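Local coordinates for protein probable chitinase (Chromobacterium violaceum, PDB 5JH8) that probably binds chitin and hydrolyses its glycosidic links, with a TIM-barrel catalytic domain, at residues C66-D71 with N109-A114; Y33-Q38 with H82-S87; L5-G10 with A27-F32. One frame throughout, in Å; residues are numbered along the deposited sequence. Where two conformers were deposited one is given.

Contact 1 (C66-D71 with N109-A114). With HIS (histidine), chain F.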
loop_
_atom_site.group_PDB
_atom_site.type_symbol
_atom_site.label_atom_id
_atom_site.label_comp_id
_atom_site.label_asym_id
_atom_site.label_seq_id
_atom_site.Cartn_x
_atom_site.Cartn_y
_atom_site.Cartn_z
ATOM N N CYS A 66 -10.994 -0.074 -3.740
ATOM C CA CYS A 66 -9.635 0.112 -4.254
ATOM C C CYS A 66 -9.599 -0.349 -5.704
ATOM O O CYS A 66 -9.803 -1.534 -5.997
ATOM C CB CYS A 66 -8.626 -0.610 -3.363
ATOM S SG CYS A 66 -6.923 -0.575 -3.971
ATOM N N VAL A 67 -9.386 0.618 -6.587
ATOM C CA VAL A 67 -9.558 0.456 -8.023
ATOM C C VAL A 67 -8.219 0.686 -8.715
ATOM O O VAL A 67 -7.592 1.738 -8.534
ATOM C CB VAL A 67 -10.620 1.424 -8.581
ATOM C CG1 VAL A 67 -10.798 1.199 -10.067
ATOM C CG2 VAL A 67 -11.937 1.289 -7.838
ATOM N N SER A 68 -7.809 -0.285 -9.517
ATOM C CA SER A 68 -6.492 -0.288 -10.125
ATOM C C SER A 68 -6.580 -0.179 -11.645
ATOM O O SER A 68 -7.563 -0.592 -12.276
ATOM C CB SER A 68 -5.733 -1.565 -9.733
ATOM O OG SER A 68 -5.596 -1.663 -8.319
ATOM N N ASN A 69 -5.504 0.352 -12.234
ATOM C CA ASN A 69 -5.351 0.431 -13.684
ATOM C C ASN A 69 -4.607 -0.797 -14.199
ATOM O O ASN A 69 -3.505 -0.710 -14.726
ATOM C CB ASN A 69 -4.603 1.700 -14.080
ATOM C CG ASN A 69 -3.210 1.762 -13.479
ATOM O OD1 ASN A 69 -3.020 1.465 -12.310
ATOM N ND2 ASN A 69 -2.231 2.183 -14.270
ATOM N N VAL A 70 -5.227 -1.949 -14.006
ATOM C CA VAL A 70 -4.685 -3.238 -14.418
ATOM C C VAL A 70 -5.521 -3.713 -15.600
ATOM O O VAL A 70 -6.757 -3.674 -15.542
ATOM C CB VAL A 70 -4.714 -4.238 -13.244
ATOM C CG1 VAL A 70 -4.448 -5.644 -13.739
ATOM C CG2 VAL A 70 -3.685 -3.839 -12.178
ATOM N N ASP A 71 -4.848 -4.158 -16.666
ATOM C CA ASP A 71 -5.508 -4.548 -17.900
ATOM C C ASP A 71 -5.915 -6.020 -17.870
ATOM O O ASP A 71 -5.756 -6.723 -16.866
ATOM C CB ASP A 71 -4.623 -4.208 -19.096
ATOM C CG ASP A 71 -3.347 -5.042 -19.163
ATOM O OD1 ASP A 71 -3.250 -6.121 -18.542
ATOM O OD2 ASP A 71 -2.427 -4.615 -19.891
ATOM N N ASN A 109 -10.301 4.308 -3.097
ATOM C CA ASN A 109 -8.839 4.291 -3.093
ATOM C C ASN A 109 -8.392 4.101 -4.543
ATOM O O ASN A 109 -8.536 3.013 -5.104
ATOM C CB ASN A 109 -8.349 3.158 -2.180
ATOM C CG ASN A 109 -6.827 2.912 -2.161
ATOM O OD1 ASN A 109 -6.428 1.839 -1.733
ATOM N ND2 ASN A 109 -6.009 3.865 -2.572
ATOM N N VAL A 110 -7.882 5.165 -5.164
ATOM C CA VAL A 110 -7.262 5.067 -6.486
ATOM C C VAL A 110 -5.874 4.468 -6.300
ATOM O O VAL A 110 -5.036 5.038 -5.595
ATOM C CB VAL A 110 -7.186 6.437 -7.166
ATOM C CG1 VAL A 110 -6.302 6.329 -8.425
ATOM C CG2 VAL A 110 -8.584 6.945 -7.525
ATOM N N ASP A 111 -5.648 3.306 -6.915
ATOM C CA ASP A 111 -4.351 2.626 -6.890
ATOM C C ASP A 111 -3.893 2.539 -8.337
ATOM O O ASP A 111 -4.025 1.497 -8.989
ATOM C CB ASP A 111 -4.457 1.263 -6.238
ATOM C CG ASP A 111 -3.111 0.592 -6.108
ATOM O OD1 ASP A 111 -2.086 1.250 -6.390
ATOM O OD2 ASP A 111 -3.051 -0.592 -5.734
ATOM N N PHE A 112 -3.419 3.665 -8.865
ATOM C CA PHE A 112 -2.906 3.724 -10.232
ATOM C C PHE A 112 -1.384 3.700 -10.173
ATOM O O PHE A 112 -0.763 4.642 -9.668
ATOM C CB PHE A 112 -3.360 4.980 -10.975
ATOM C CG PHE A 112 -4.769 4.924 -11.517
ATOM C CD1 PHE A 112 -5.714 3.987 -11.093
ATOM C CD2 PHE A 112 -5.144 5.864 -12.443
ATOM C CE1 PHE A 112 -6.999 4.011 -11.599
ATOM C CE2 PHE A 112 -6.402 5.882 -12.951
ATOM C CZ PHE A 112 -7.334 4.957 -12.537
ATOM N N GLU A 113 -0.804 2.610 -10.656
ATOM C CA GLU A 113 0.632 2.428 -10.637
ATOM C C GLU A 113 1.125 2.411 -12.080
ATOM O O GLU A 113 0.362 2.199 -13.032
ATOM C CB GLU A 113 0.990 1.163 -9.852
ATOM C CG GLU A 113 0.401 1.242 -8.442
ATOM C CD GLU A 113 0.840 0.156 -7.486
ATOM O OE1 GLU A 113 1.909 -0.453 -7.676
ATOM O OE2 GLU A 113 0.082 -0.083 -6.517
ATOM N N ALA A 114 2.410 2.714 -12.253
ATOM C CA ALA A 114 2.996 2.855 -13.579
ATOM C C ALA A 114 2.377 4.021 -14.347
ATOM O O ALA A 114 2.355 4.020 -15.587
ATOM C CB ALA A 114 2.911 1.550 -14.377
HETATM N N HIS F . 1.529 -4.323 -4.966
HETATM C CA HIS F . 0.076 -4.425 -5.058
HETATM C C HIS F . -0.309 -5.263 -6.269
HETATM O O HIS F . 0.458 -5.406 -7.230
HETATM C CB HIS F . -0.558 -3.033 -5.133
HETATM C CG HIS F . -0.472 -2.258 -3.852
HETATM N ND1 HIS F . -1.264 -1.161 -3.593
HETATM C CD2 HIS F . 0.326 -2.409 -2.768
HETATM C CE1 HIS F . -0.978 -0.685 -2.396
HETATM N NE2 HIS F . 0.000 -1.410 -1.882
HETATM O OXT HIS F . -1.404 -5.827 -6.299
HETATM O O HOH W 1 -4.208 -3.110 -6.619
#

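Contact 2 (Y33-Q38 with H82-S87)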
loop_
_atom_site.group_PDB
_atom_site.type_symbol
_atom_site.label_atom_id
_atom_site.label_comp_id
_atom_site.label_asym_id
_atom_site.label_seq_id
_atom_site.Cartn_x
_atom_site.Cartn_y
_atom_site.Cartn_z
ATOM N N TYR A 33 -10.949 -4.543 -7.659
ATOM C CA TYR A 33 -11.566 -3.859 -8.777
ATOM C C TYR A 33 -10.521 -3.256 -9.706
ATOM O O TYR A 33 -9.497 -2.729 -9.257
ATOM C CB TYR A 33 -12.500 -2.749 -8.273
ATOM C CG TYR A 33 -13.426 -3.238 -7.172
ATOM C CD1 TYR A 33 -14.519 -4.030 -7.462
ATOM C CD2 TYR A 33 -13.166 -2.958 -5.827
ATOM C CE1 TYR A 33 -15.344 -4.493 -6.461
ATOM C CE2 TYR A 33 -13.979 -3.424 -4.835
ATOM C CZ TYR A 33 -15.067 -4.195 -5.144
ATOM O OH TYR A 33 -15.891 -4.632 -4.132
ATOM N N ASN A 34 -10.832 -3.290 -11.002
ATOM C CA ASN A 34 -10.050 -2.609 -12.025
ATOM C C ASN A 34 -10.907 -1.527 -12.679
ATOM O O ASN A 34 -12.130 -1.460 -12.476
ATOM C CB ASN A 34 -9.558 -3.611 -13.079
ATOM C CG ASN A 34 -8.598 -4.644 -12.506
ATOM O OD1 ASN A 34 -7.909 -4.396 -11.517
ATOM N ND2 ASN A 34 -8.549 -5.813 -13.132
ATOM N N ILE A 35 -10.258 -0.673 -13.471
ATOM C CA ILE A 35 -10.953 0.297 -14.306
ATOM C C ILE A 35 -10.444 0.134 -15.727
ATOM O O ILE A 35 -9.263 -0.161 -15.944
ATOM C CB ILE A 35 -10.786 1.744 -13.774
ATOM C CG1 ILE A 35 -11.752 2.711 -14.458
ATOM C CG2 ILE A 35 -9.353 2.216 -13.839
ATOM C CD1 ILE A 35 -11.895 4.035 -13.739
ATOM N N THR A 36 -11.342 0.283 -16.694
ATOM C CA THR A 36 -10.966 0.176 -18.097
ATOM C C THR A 36 -10.550 1.539 -18.654
ATOM O O THR A 36 -10.789 2.595 -18.059
ATOM C CB THR A 36 -12.130 -0.357 -18.935
ATOM O OG1 THR A 36 -13.140 0.649 -19.037
ATOM C CG2 THR A 36 -12.711 -1.642 -18.353
ATOM N N ALA A 37 -9.961 1.514 -19.853
ATOM C CA ALA A 37 -9.586 2.751 -20.529
ATOM C C ALA A 37 -10.793 3.604 -20.891
ATOM O O ALA A 37 -10.625 4.788 -21.192
ATOM C CB ALA A 37 -8.768 2.450 -21.785
ATOM N N GLN A 38 -11.999 3.042 -20.883
ATOM C CA GLN A 38 -13.211 3.824 -21.094
ATOM C C GLN A 38 -13.825 4.309 -19.786
ATOM O O GLN A 38 -14.891 4.933 -19.798
ATOM C CB GLN A 38 -14.259 3.028 -21.890
ATOM C CG GLN A 38 -13.821 2.625 -23.287
ATOM C CD GLN A 38 -12.839 1.470 -23.294
ATOM O OE1 GLN A 38 -12.982 0.505 -22.540
ATOM N NE2 GLN A 38 -11.831 1.565 -24.147
ATOM N N HIS A 82 -3.568 6.893 -18.501
ATOM C CA HIS A 82 -3.621 8.041 -19.400
ATOM C C HIS A 82 -5.049 8.314 -19.878
ATOM O O HIS A 82 -5.524 9.453 -19.839
ATOM C CB HIS A 82 -2.711 7.802 -20.597
ATOM C CG HIS A 82 -2.837 8.862 -21.638
ATOM N ND1 HIS A 82 -2.262 10.103 -21.497
ATOM C CD2 HIS A 82 -3.520 8.894 -22.804
ATOM C CE1 HIS A 82 -2.556 10.846 -22.548
ATOM N NE2 HIS A 82 -3.325 10.137 -23.355
ATOM N N ALA A 83 -5.740 7.271 -20.334
ATOM C CA ALA A 83 -7.095 7.428 -20.862
ATOM C C ALA A 83 -8.053 7.938 -19.786
ATOM O O ALA A 83 -8.800 8.890 -20.014
ATOM C CB ALA A 83 -7.573 6.096 -21.440
ATOM N N VAL A 84 -8.033 7.325 -18.599
ATOM C CA VAL A 84 -8.904 7.744 -17.503
ATOM C C VAL A 84 -8.629 9.189 -17.121
ATOM O O VAL A 84 -9.540 9.922 -16.722
ATOM C CB VAL A 84 -8.685 6.774 -16.320
ATOM C CG1 VAL A 84 -9.205 7.348 -15.003
ATOM C CG2 VAL A 84 -9.312 5.433 -16.645
ATOM N N SER A 85 -7.371 9.615 -17.211
ATOM C CA SER A 85 -7.009 10.967 -16.821
ATOM C C SER A 85 -7.280 11.990 -17.911
ATOM O O SER A 85 -7.159 13.191 -17.650
ATOM C CB SER A 85 -5.532 11.032 -16.446
ATOM O OG SER A 85 -5.233 10.207 -15.337
ATOM N N THR A 86 -7.621 11.555 -19.119
ATOM C CA THR A 86 -7.839 12.489 -20.217
ATOM C C THR A 86 -9.186 12.212 -20.882
ATOM O O THR A 86 -10.225 12.713 -20.437
ATOM C CB THR A 86 -6.671 12.459 -21.223
ATOM O OG1 THR A 86 -6.542 11.155 -21.792
ATOM C CG2 THR A 86 -5.365 12.844 -20.569
ATOM N N SER A 87 -9.182 11.380 -21.924
ATOM C CA SER A 87 -10.360 11.234 -22.773
ATOM C C SER A 87 -11.554 10.638 -22.042
ATOM O O SER A 87 -12.701 10.958 -22.377
ATOM C CB SER A 87 -10.009 10.385 -23.998
ATOM O OG SER A 87 -9.470 9.127 -23.628
HETATM O O HOH W 2 -10.765 6.246 -23.495
#

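Contact 3 (L5-G10 with A27-F32)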
loop_
_atom_site.group_PDB
_atom_site.type_symbol
_atom_site.label_atom_id
_atom_site.label_comp_id
_atom_site.label_asym_id
_atom_site.label_seq_id
_atom_site.Cartn_x
_atom_site.Cartn_y
_atom_site.Cartn_z
ATOM N N LEU A 5 -5.371 1.549 8.158
ATOM C CA LEU A 5 -5.972 1.094 6.911
ATOM C C LEU A 5 -5.395 -0.261 6.547
ATOM O O LEU A 5 -4.217 -0.371 6.211
ATOM C CB LEU A 5 -5.685 2.106 5.800
ATOM C CG LEU A 5 -6.215 1.745 4.415
ATOM C CD1 LEU A 5 -7.743 1.814 4.361
ATOM C CD2 LEU A 5 -5.610 2.692 3.392
ATOM N N ALA A 6 -6.227 -1.293 6.579
ATOM C CA ALA A 6 -5.816 -2.622 6.148
ATOM C C ALA A 6 -6.184 -2.828 4.685
ATOM O O ALA A 6 -7.202 -2.345 4.217
ATOM C CB ALA A 6 -6.510 -3.678 7.015
ATOM N N TYR A 7 -5.356 -3.584 3.972
ATOM C CA TYR A 7 -5.606 -3.958 2.581
ATOM C C TYR A 7 -6.214 -5.357 2.516
ATOM O O TYR A 7 -5.615 -6.331 2.973
ATOM C CB TYR A 7 -4.329 -3.854 1.718
ATOM C CG TYR A 7 -4.186 -2.447 1.189
ATOM C CD1 TYR A 7 -3.713 -1.434 1.981
ATOM C CD2 TYR A 7 -4.694 -2.109 -0.057
ATOM C CE1 TYR A 7 -3.713 -0.141 1.550
ATOM C CE2 TYR A 7 -4.673 -0.819 -0.513
ATOM C CZ TYR A 7 -4.210 0.173 0.297
ATOM O OH TYR A 7 -4.247 1.478 -0.104
ATOM N N TYR A 8 -7.425 -5.428 1.953
ATOM C CA TYR A 8 -8.150 -6.676 1.715
ATOM C C TYR A 8 -8.036 -6.982 0.227
ATOM O O TYR A 8 -8.730 -6.391 -0.595
ATOM C CB TYR A 8 -9.601 -6.545 2.168
ATOM C CG TYR A 8 -10.358 -7.842 2.062
ATOM C CD1 TYR A 8 -10.123 -8.853 2.949
ATOM C CD2 TYR A 8 -11.292 -8.064 1.057
ATOM C CE1 TYR A 8 -10.795 -10.052 2.861
ATOM C CE2 TYR A 8 -11.957 -9.279 0.955
ATOM C CZ TYR A 8 -11.708 -10.278 1.872
ATOM O OH TYR A 8 -12.359 -11.493 1.827
ATOM N N SER A 9 -7.191 -7.958 -0.107
ATOM C CA SER A 9 -6.797 -8.222 -1.477
ATOM C C SER A 9 -6.794 -9.727 -1.705
ATOM O O SER A 9 -7.157 -10.513 -0.826
ATOM C CB SER A 9 -5.417 -7.621 -1.753
ATOM O OG SER A 9 -5.034 -7.907 -3.080
ATOM N N GLY A 10 -6.341 -10.130 -2.889
ATOM C CA GLY A 10 -6.413 -11.514 -3.311
ATOM C C GLY A 10 -5.314 -12.391 -2.748
ATOM O O GLY A 10 -4.403 -12.817 -3.462
ATOM N N ALA A 27 -10.183 0.954 9.026
ATOM C CA ALA A 27 -10.616 1.236 7.673
ATOM C C ALA A 27 -10.031 0.135 6.801
ATOM O O ALA A 27 -8.984 -0.416 7.142
ATOM C CB ALA A 27 -10.106 2.595 7.197
ATOM N N VAL A 28 -10.692 -0.175 5.686
ATOM C CA VAL A 28 -10.216 -1.238 4.803
ATOM C C VAL A 28 -10.267 -0.779 3.361
ATOM O O VAL A 28 -11.286 -0.242 2.915
ATOM C CB VAL A 28 -11.057 -2.518 4.973
ATOM C CG1 VAL A 28 -10.593 -3.616 4.020
ATOM C CG2 VAL A 28 -10.991 -3.009 6.396
ATOM N N ALA A 29 -9.185 -1.025 2.638
ATOM C CA ALA A 29 -9.144 -0.879 1.199
ATOM C C ALA A 29 -9.488 -2.219 0.562
ATOM O O ALA A 29 -8.758 -3.195 0.736
ATOM C CB ALA A 29 -7.765 -0.414 0.766
ATOM N N VAL A 30 -10.611 -2.261 -0.148
ATOM C CA VAL A 30 -11.143 -3.491 -0.738
ATOM C C VAL A 30 -10.595 -3.558 -2.159
ATOM O O VAL A 30 -11.121 -2.927 -3.081
ATOM C CB VAL A 30 -12.669 -3.524 -0.679
ATOM C CG1 VAL A 30 -13.186 -4.790 -1.293
ATOM C CG2 VAL A 30 -13.146 -3.412 0.778
ATOM N N ASP A 31 -9.486 -4.294 -2.307
ATOM C CA ASP A 31 -8.653 -4.326 -3.516
ATOM C C ASP A 31 -9.127 -5.447 -4.444
ATOM O O ASP A 31 -8.479 -6.486 -4.596
ATOM C CB ASP A 31 -7.196 -4.515 -3.100
ATOM C CG ASP A 31 -6.258 -4.683 -4.264
ATOM O OD1 ASP A 31 -6.268 -3.809 -5.146
ATOM O OD2 ASP A 31 -5.484 -5.668 -4.279
ATOM N N PHE A 32 -10.291 -5.214 -5.063
ATOM C CA PHE A 32 -10.947 -6.231 -5.877
ATOM C C PHE A 32 -11.405 -5.719 -7.232
ATOM O O PHE A 32 -12.162 -6.423 -7.912
ATOM C CB PHE A 32 -12.117 -6.870 -5.107
ATOM C CG PHE A 32 -11.692 -7.999 -4.213
ATOM C CD1 PHE A 32 -10.992 -7.779 -3.042
ATOM C CD2 PHE A 32 -11.980 -9.296 -4.570
ATOM C CE1 PHE A 32 -10.577 -8.830 -2.254
ATOM C CE2 PHE A 32 -11.565 -10.346 -3.797
ATOM C CZ PHE A 32 -10.867 -10.114 -2.632
#

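Contact 1 (C66-D71 with N109-A114)
Val67 bonds to the neighbouring strand through both its N and its O: Val67 N donates to Asn109 O at 2.9 Å, and Val67 O accepts from Asp111 N at 3.0 Å. This alternation is that of parallel pairing. The short strand axes, 4.8 Å apart at closest, run the same way at 25°, and Cys66 lies beside Asn109 as Val67 does beside Val110.

Past the strand ends a side chain takes over from the backbone. Asn69 holds CG between its own N and carbonyl carbon (chi1 60°), a rotation that brings the amide up against Glu113. Asn69 ND2 reaches Glu113 O at 2.9 Å in a nearly straight bond (170°) lying in the plane of both groups, while Asn69 OD1 accepts a bond from Glu113 N at 3.0 Å, the donor tilted from the carbonyl plane. Two bonds thus fix one amide, and Ser77 O takes a further bond from ND2. The Phe112 ring is covered on one face by Asn69 CB, 4.1 Å from its centroid, and on the opposite face by Val110 CG1.

On the pocket side, Asp111 OD2 receives ND1 of the bound histidine at 2.8 Å. By sequence, Asn109, Asp111 and Glu113 probably correspond to the last three acidic positions of the DxxDxDxE signature of family 18, the first of them here an asparagine.

Asn109 OD1 bonds to Tyr7 OH on strand 3-8. Strand 27-35 pairs with the other edge of strand 63-68, helix 78-85 packs on Phe112, and helix 120-135 covers Val110.

Contact 2 (Y33-Q38 with H82-S87)
Ala37 and Ala83 meet where the end of strand 27-35 runs into the loop beyond it: the two CB atoms are 3.9 Å apart, and Ala37 O comes to 3.3 Å from Ala83 CB. Their CA atoms, 5.3 Å apart, mark the nearest approach of the two backbones, so small side chains let the loop lie almost directly against helix 78-85. One residue further along the helix, Val84 CG2 does the touching. It stands 3.5 Å from Thr36 O and 4.1 Å from Ile35 CD1, the valine and isoleucine reaching toward each other tip to tip. Ile35 can extend that far because CG1 is anti to its backbone N (chi1 -167°) and the chain stays stretched out to CD1. No direct hydrogen bond crosses the contact; the 179 Å² buried here goes with van der Waals contacts, mainly of methyl groups with each other and with backbone carbonyl oxygens.

A water supplies the polar link, donating to Ala37 O at 2.7 Å and lying 3.2 Å from Ser87 OG.

The next shell sets these groups in place. Thr36 OG1 accepts Ala40 N, which ties down the turn after the strand. Where the helix gives out, just past the contact, Thr86 N bonds to Ala83 O, and Thr86 OG1 donates to His82 O from above the carbonyl plane. Ala92 of helix 89-96 touches both Ile35 and Val84, and Phe126 of helix 120-135 packs on Val84.

Far from the ligand pocket, with the Ile35 side chain about 13 Å from the bound histidine, this is structural packing of a barrel strand's C-terminal end and the loop after it against an outer helix, as in the TIM barrel fold of family 18.

Contact 3 (L5-G10 with A27-F32)
Tyr8 O takes the shortest backbone bond of the pair, from Asp31 N at 2.8 Å, and also lies in the plane of the Phe32 ring, at its edge near CE1. The same tyrosine donates from N to Ala29 O at 2.9 Å. Earlier along the strands Ala6 repeats the pattern, its N bonding to Ala27 O and its O to Ala29 N, so four bonds give a regular parallel register with Leu5 beside Ala27 and Tyr8 beside Val30. The short strand axes run the same way at 26°. Ser9 OG and Asp31 OD2 also approach each other, but both residues have alternate conformers and the bond is doubtful.

Alternation sorts the side chains. With Leu5 and Ala27, Tyr7 and Ala29 share one face of the sheet; Ala29 CB lies over the face of the Tyr7 ring in a CH-pi contact, 3.6 Å from the centroid. Leu5 CD1 packs on Ala27 CB at 3.8 Å. The other face carries Ala6, Val28, Tyr8 and Val30, where Val28 CG1 is 3.6 Å from Tyr8 CB.

Placing CG anti to its N (chi1 -175°) carries the Tyr8 ring out beside Phe32. The planes are within 20° of parallel, yet the rings are slid well past one another, the centroids 5.4 Å apart; Tyr8 CD2 meets Phe32 CE1 at 3.5 Å. Tyr15 and Leu18 of helix 14-20 also pack on Tyr8.

Strand 3-8, helix 14-20 and strand 27-35 form a beta-alpha-beta crossover, the repeating element of a TIM barrel, with the Tyr7 face turned toward the bound histidine.

Contact 3 comes first along the chain, closing before contact 1 or contact 2 opens, and the segments of contacts 1 and 2 then alternate. Strand 27-35 is common to contacts 2 and 3, and strand 63-68 of contact 1 pairs with it, so consecutive parallel strands 3-8, 27-35, 63-68 and 107-111 are joined in order round the barrel wall. Cys66 N bonds to Val30 O, and Ser68 bonds to Tyr33 and Ile35. The centres of contacts 1 and 2 lie about 10 Å apart. Those of contacts 2 and 3 are about 21 Å apart. Contact 1 holds two residues of the histidine pocket and contact 3 comes close to it through Tyr7, whereas contact 2 lies out at the helical shell.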